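PDB 3CLW: conserved exported protein from Bacteroides fragilis, which is of unknown function but is probably a glycoside hydrolase of family 30, acting on O-glycosidic bonds from a TIM-barrel domain. Local coordinates for residues K166-F171 against F176-I181; K216-A221 against F267-N272. One frame throughout, in Å; residues are numbered along the deposited sequence.

In the fold
Both contacts join a helix of the outer layer of the TIM barrel to the beginning of a barrel strand. Contact 1 is fully buried: helix 157-173 leads by a short turn into strand 178-182, and the contact is made by apolar side chains plus one backbone hydrogen bond at the turn. Contact 2 lies further from the centre of the chain and is partly open to solvent; helix 204-221 meets the turn entering strand 270-276 through polar side chains and one isoleucine. The helices are neighbours, since Gln169 and Ala221 touch. On the inner side of the strands Tyr180 meets Phe271, their ring planes inclined at about 50°, with Tyr180 CE2 3.8 Å from Phe271 CE2.

Contact 1. Residues K166-F171 against F176-I181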
# COMPACT_ATOMS: atom_id res chain seq x y z
N LYS A 166 12.82 -18.95 4.47
CA LYS A 166 12.30 -19.98 5.38
C LYS A 166 10.95 -19.58 6.04
O LYS A 166 10.09 -20.43 6.22
CB LYS A 166 13.32 -20.38 6.45
CG LYS A 166 12.68 -21.16 7.65
CD LYS A 166 13.55 -22.26 8.13
CE LYS A 166 12.88 -23.06 9.23
NZ LYS A 166 13.82 -24.07 9.78
N SER A 167 10.82 -18.31 6.41
CA SER A 167 9.58 -17.77 7.00
C SER A 167 8.43 -17.83 5.99
O SER A 167 7.32 -18.30 6.33
CB SER A 167 9.78 -16.32 7.47
OG SER A 167 10.73 -16.22 8.50
N ALA A 168 8.67 -17.33 4.77
CA ALA A 168 7.69 -17.44 3.71
C ALA A 168 7.32 -18.90 3.45
O ALA A 168 6.14 -19.24 3.30
CB ALA A 168 8.16 -16.77 2.38
N GLN A 169 8.32 -19.76 3.40
CA GLN A 169 8.07 -21.17 3.10
C GLN A 169 7.25 -21.82 4.20
O GLN A 169 6.36 -22.60 3.90
CB GLN A 169 9.34 -21.96 2.88
CG GLN A 169 9.09 -23.40 2.38
CD GLN A 169 10.40 -24.13 2.01
OE1 GLN A 169 11.50 -23.77 2.47
NE2 GLN A 169 10.29 -25.14 1.17
N HIS A 170 7.58 -21.51 5.45
CA HIS A 170 6.77 -21.97 6.59
C HIS A 170 5.30 -21.64 6.41
O HIS A 170 4.45 -22.51 6.54
CB HIS A 170 7.23 -21.36 7.91
CG HIS A 170 6.29 -21.63 9.03
ND1 HIS A 170 6.32 -22.81 9.75
CD2 HIS A 170 5.27 -20.90 9.54
CE1 HIS A 170 5.35 -22.80 10.64
NE2 HIS A 170 4.71 -21.64 10.55
N PHE A 171 5.01 -20.39 6.09
CA PHE A 171 3.62 -19.98 5.95
C PHE A 171 2.96 -20.53 4.67
O PHE A 171 1.75 -20.83 4.67
CB PHE A 171 3.47 -18.47 6.15
CG PHE A 171 3.66 -18.07 7.59
CD1 PHE A 171 4.89 -17.63 8.05
CD2 PHE A 171 2.61 -18.23 8.50
CE1 PHE A 171 5.10 -17.31 9.40
CE2 PHE A 171 2.78 -17.90 9.86
CZ PHE A 171 4.05 -17.44 10.31
N PHE A 176 -0.77 -20.46 3.34
CA PHE A 176 -0.84 -19.04 3.04
C PHE A 176 -0.01 -18.68 1.78
O PHE A 176 1.16 -19.03 1.68
CB PHE A 176 -0.43 -18.19 4.25
CG PHE A 176 -1.28 -18.43 5.49
CD1 PHE A 176 -0.82 -19.27 6.52
CD2 PHE A 176 -2.52 -17.81 5.64
CE1 PHE A 176 -1.58 -19.47 7.69
CE2 PHE A 176 -3.29 -18.01 6.81
CZ PHE A 176 -2.82 -18.85 7.82
N HIS A 177 -0.61 -18.00 0.79
CA HIS A 177 0.13 -17.69 -0.46
C HIS A 177 0.95 -16.44 -0.24
O HIS A 177 0.50 -15.36 -0.53
CB HIS A 177 -0.77 -17.55 -1.69
CG HIS A 177 -1.63 -18.75 -1.94
ND1 HIS A 177 -2.84 -18.68 -2.58
CD2 HIS A 177 -1.46 -20.05 -1.60
CE1 HIS A 177 -3.38 -19.88 -2.65
NE2 HIS A 177 -2.56 -20.73 -2.06
N VAL A 178 2.11 -16.61 0.36
CA VAL A 178 3.06 -15.54 0.51
C VAL A 178 3.75 -15.43 -0.84
O VAL A 178 4.63 -16.23 -1.17
CB VAL A 178 4.09 -15.88 1.58
CG1 VAL A 178 5.11 -14.72 1.73
CG2 VAL A 178 3.36 -16.22 2.90
N ASN A 179 3.32 -14.45 -1.63
CA ASN A 179 3.78 -14.33 -3.00
C ASN A 179 4.93 -13.34 -3.21
O ASN A 179 5.54 -13.32 -4.28
CB ASN A 179 2.60 -13.99 -3.91
CG ASN A 179 1.51 -15.04 -3.85
OD1 ASN A 179 1.79 -16.25 -3.80
ND2 ASN A 179 0.25 -14.59 -3.84
N TYR A 180 5.21 -12.51 -2.20
CA TYR A 180 6.22 -11.45 -2.32
C TYR A 180 7.01 -11.29 -1.03
O TYR A 180 6.47 -11.53 0.07
CB TYR A 180 5.56 -10.11 -2.64
CG TYR A 180 4.47 -10.15 -3.71
CD1 TYR A 180 3.11 -10.30 -3.36
CD2 TYR A 180 4.80 -10.00 -5.06
CE1 TYR A 180 2.11 -10.31 -4.34
CE2 TYR A 180 3.83 -10.03 -6.04
CZ TYR A 180 2.48 -10.18 -5.68
OH TYR A 180 1.54 -10.17 -6.68
N ILE A 181 8.28 -10.93 -1.16
CA ILE A 181 9.15 -10.60 -0.03
C ILE A 181 9.80 -9.28 -0.31
O ILE A 181 10.46 -9.12 -1.33
CB ILE A 181 10.28 -11.62 0.19
CG1 ILE A 181 9.74 -12.96 0.71
CG2 ILE A 181 11.32 -11.08 1.21
CD1 ILE A 181 10.67 -14.13 0.48
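Ala168 faces the strand from helix 157-173, and its CB rests 3.7 Å from Val178 CG1. The same methyl reaches Ile181, whose CD1 lies 4.1 Å from Ala168 CB. A side chain of one carbon suits this place: helix and strand axes approach to 8.8 Å, and the branched residues of the strand supply most of the bulk. Val178 spreads its two methyls along the helix. CG1, anti to the backbone N (chi1 180°), goes to Ala168, while Val178 CG2 turns one helical turn onward, lying 4.0 Å from Phe171 CB.

Phe171 works through both backbone and side chain. Phe171 O accepts a hydrogen bond from Phe176 N at 2.9 Å, with an N-H...O angle of 157° and the donor tilted out of the carbonyl plane. Near the helix end this carbonyl is given a partner by the turn itself, which also brings the edge of the Phe176 ring against it, Phe176 CD1 lying 3.5 Å from Phe171 O. The rings meet at a rim, with Phe176 CD1 near the plane of the Phe171 ring and 4.1 Å from Phe171 CD2. Met114 of helix 108-119 touches both phenylalanines, whose large flat rings suit a seam between two helices and the turn. Arg172, just past the segment, hydrogen-bonds Val178 O and Asn179 OD1.

Helix and strand run nearly antiparallel (167°), joined by a tight turn: the alpha-to-beta step of a TIM barrel, on the side where the strands begin, opposite the C-terminal strand ends that carry active sites in this fold.

Contact 2. Residues K216-A221 against F267-N272; sequences KAISEA and FKNLFN
Ser219 and Ile218, in the last turn of helix 204-221, receive the side chain of Asn269 from a type I beta turn, Phe267 to Leu270, that leads into strand 270-276 of the TIM barrel. Helix 204-221 thus packs against the entrance of a strand far from it in sequence, while Ile218 also touches Ile227 on the intervening strand 226-232.

The polar part centres on the Ser219 hydroxyl. Asn269 ND2 donates to Ser219 OG at 2.9 Å, with the oxygen close to the amide plane and the N-H...O angle a rather bent 140°. Ser219 OG stands beside its own backbone N (chi1 -73°), a torsion that lets it also make a weak hydrogen bond back to Asp215 O, one turn earlier in the helix. The turn's backbone is held as well, because Asn269 N bonds Asp215 OD1. Asparagine suits the third position of a type I turn, and here its amide supplies an N-H for the serine hydroxyl oxygen to accept a bond from.

Lys268, at the second position of the turn, adds a looser contact at the solvent edge. Its extended chain (chi1 -178°) runs past the hydroxyl, with Lys268 CD and NZ each 4.1 Å from Ser219 OG, and it also touches Asp215.

The apolar part belongs to Ile218, whose two branches lie alongside the Asn269 side chain, the two side chains pointing opposite ways. Ile218 CD1 lies 4.0 Å from Asn269 CB. The other branch covers one face of the amide: Ile218 CG2 sits almost directly above Asn269 CG at 3.4 Å, and about equally far, 3.6 Å, from OD1 and ND2 of that same asparagine.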
# COMPACT_ATOMS: atom_id res chain seq x y z
N LYS A 216 18.78 -16.46 -5.01
CA LYS A 216 19.40 -17.76 -4.80
C LYS A 216 18.64 -18.62 -3.77
O LYS A 216 18.38 -19.80 -3.99
CB LYS A 216 20.84 -17.53 -4.35
CG LYS A 216 21.67 -18.77 -4.06
CD LYS A 216 23.02 -18.30 -3.51
CE LYS A 216 24.05 -19.42 -3.35
NZ LYS A 216 25.46 -18.87 -3.56
N ALA A 217 18.29 -18.00 -2.65
CA ALA A 217 17.54 -18.69 -1.59
C ALA A 217 16.14 -19.17 -2.06
O ALA A 217 15.71 -20.28 -1.72
CB ALA A 217 17.45 -17.75 -0.36
N ILE A 218 15.45 -18.36 -2.86
CA ILE A 218 14.12 -18.75 -3.37
C ILE A 218 14.22 -19.95 -4.33
O ILE A 218 13.31 -20.80 -4.36
CB ILE A 218 13.40 -17.57 -4.09
CG1 ILE A 218 12.89 -16.54 -3.08
CG2 ILE A 218 12.24 -18.08 -5.04
CD1 ILE A 218 12.49 -15.18 -3.71
N SER A 219 15.31 -20.00 -5.10
CA SER A 219 15.55 -21.06 -6.07
C SER A 219 15.85 -22.35 -5.34
O SER A 219 15.27 -23.38 -5.68
CB SER A 219 16.67 -20.68 -7.07
OG SER A 219 16.22 -19.69 -8.00
N GLU A 220 16.68 -22.29 -4.31
CA GLU A 220 16.96 -23.46 -3.47
C GLU A 220 15.71 -24.00 -2.77
O GLU A 220 15.52 -25.22 -2.68
CB GLU A 220 18.05 -23.14 -2.43
CG GLU A 220 19.50 -23.24 -2.98
CD GLU A 220 20.58 -22.50 -2.13
OE1 GLU A 220 21.55 -22.00 -2.74
OE2 GLU A 220 20.44 -22.40 -0.87
N ALA A 221 14.86 -23.10 -2.27
CA ALA A 221 13.62 -23.48 -1.59
C ALA A 221 12.55 -23.94 -2.59
O ALA A 221 11.67 -24.69 -2.22
CB ALA A 221 13.10 -22.32 -0.76
N PHE A 267 17.72 -11.22 -12.48
CA PHE A 267 17.39 -12.18 -11.45
C PHE A 267 16.02 -12.79 -11.70
O PHE A 267 15.03 -12.08 -11.82
CB PHE A 267 17.52 -11.55 -10.07
CG PHE A 267 18.94 -11.21 -9.70
CD1 PHE A 267 19.88 -12.22 -9.44
CD2 PHE A 267 19.36 -9.89 -9.65
CE1 PHE A 267 21.21 -11.91 -9.11
CE2 PHE A 267 20.69 -9.58 -9.30
CZ PHE A 267 21.60 -10.59 -9.03
N LYS A 268 16.03 -14.11 -11.85
CA LYS A 268 14.85 -14.95 -12.12
C LYS A 268 13.69 -14.69 -11.13
O LYS A 268 12.52 -14.68 -11.52
CB LYS A 268 15.31 -16.41 -12.01
CG LYS A 268 14.29 -17.50 -12.29
CD LYS A 268 14.75 -18.85 -11.69
CE LYS A 268 13.70 -19.98 -11.92
NZ LYS A 268 13.81 -21.19 -10.97
N ASN A 269 14.01 -14.50 -9.86
CA ASN A 269 12.96 -14.45 -8.83
C ASN A 269 12.58 -13.04 -8.42
O ASN A 269 11.85 -12.84 -7.44
CB ASN A 269 13.34 -15.31 -7.61
CG ASN A 269 13.48 -16.75 -7.97
OD1 ASN A 269 12.56 -17.33 -8.54
ND2 ASN A 269 14.62 -17.36 -7.62
N LEU A 270 13.09 -12.06 -9.17
CA LEU A 270 12.70 -10.67 -9.00
C LEU A 270 11.27 -10.51 -9.45
O LEU A 270 10.90 -10.97 -10.54
CB LEU A 270 13.57 -9.74 -9.84
CG LEU A 270 13.32 -8.22 -9.68
CD1 LEU A 270 13.96 -7.63 -8.42
CD2 LEU A 270 13.76 -7.44 -10.96
N PHE A 271 10.46 -9.84 -8.63
CA PHE A 271 9.19 -9.33 -9.09
C PHE A 271 9.48 -8.12 -9.96
O PHE A 271 10.09 -7.14 -9.49
CB PHE A 271 8.31 -8.94 -7.91
CG PHE A 271 6.97 -8.41 -8.30
CD1 PHE A 271 6.29 -8.92 -9.42
CD2 PHE A 271 6.33 -7.44 -7.51
CE1 PHE A 271 5.03 -8.44 -9.77
CE2 PHE A 271 5.07 -6.95 -7.87
CZ PHE A 271 4.44 -7.44 -9.01
N ASN A 272 9.04 -8.18 -11.23
CA ASN A 272 9.39 -7.16 -12.20
C ASN A 272 8.50 -5.93 -12.04
O ASN A 272 7.53 -5.73 -12.79
CB ASN A 272 9.33 -7.74 -13.64
CG ASN A 272 9.72 -6.71 -14.72
OD1 ASN A 272 10.57 -5.84 -14.50
ND2 ASN A 272 9.09 -6.82 -15.89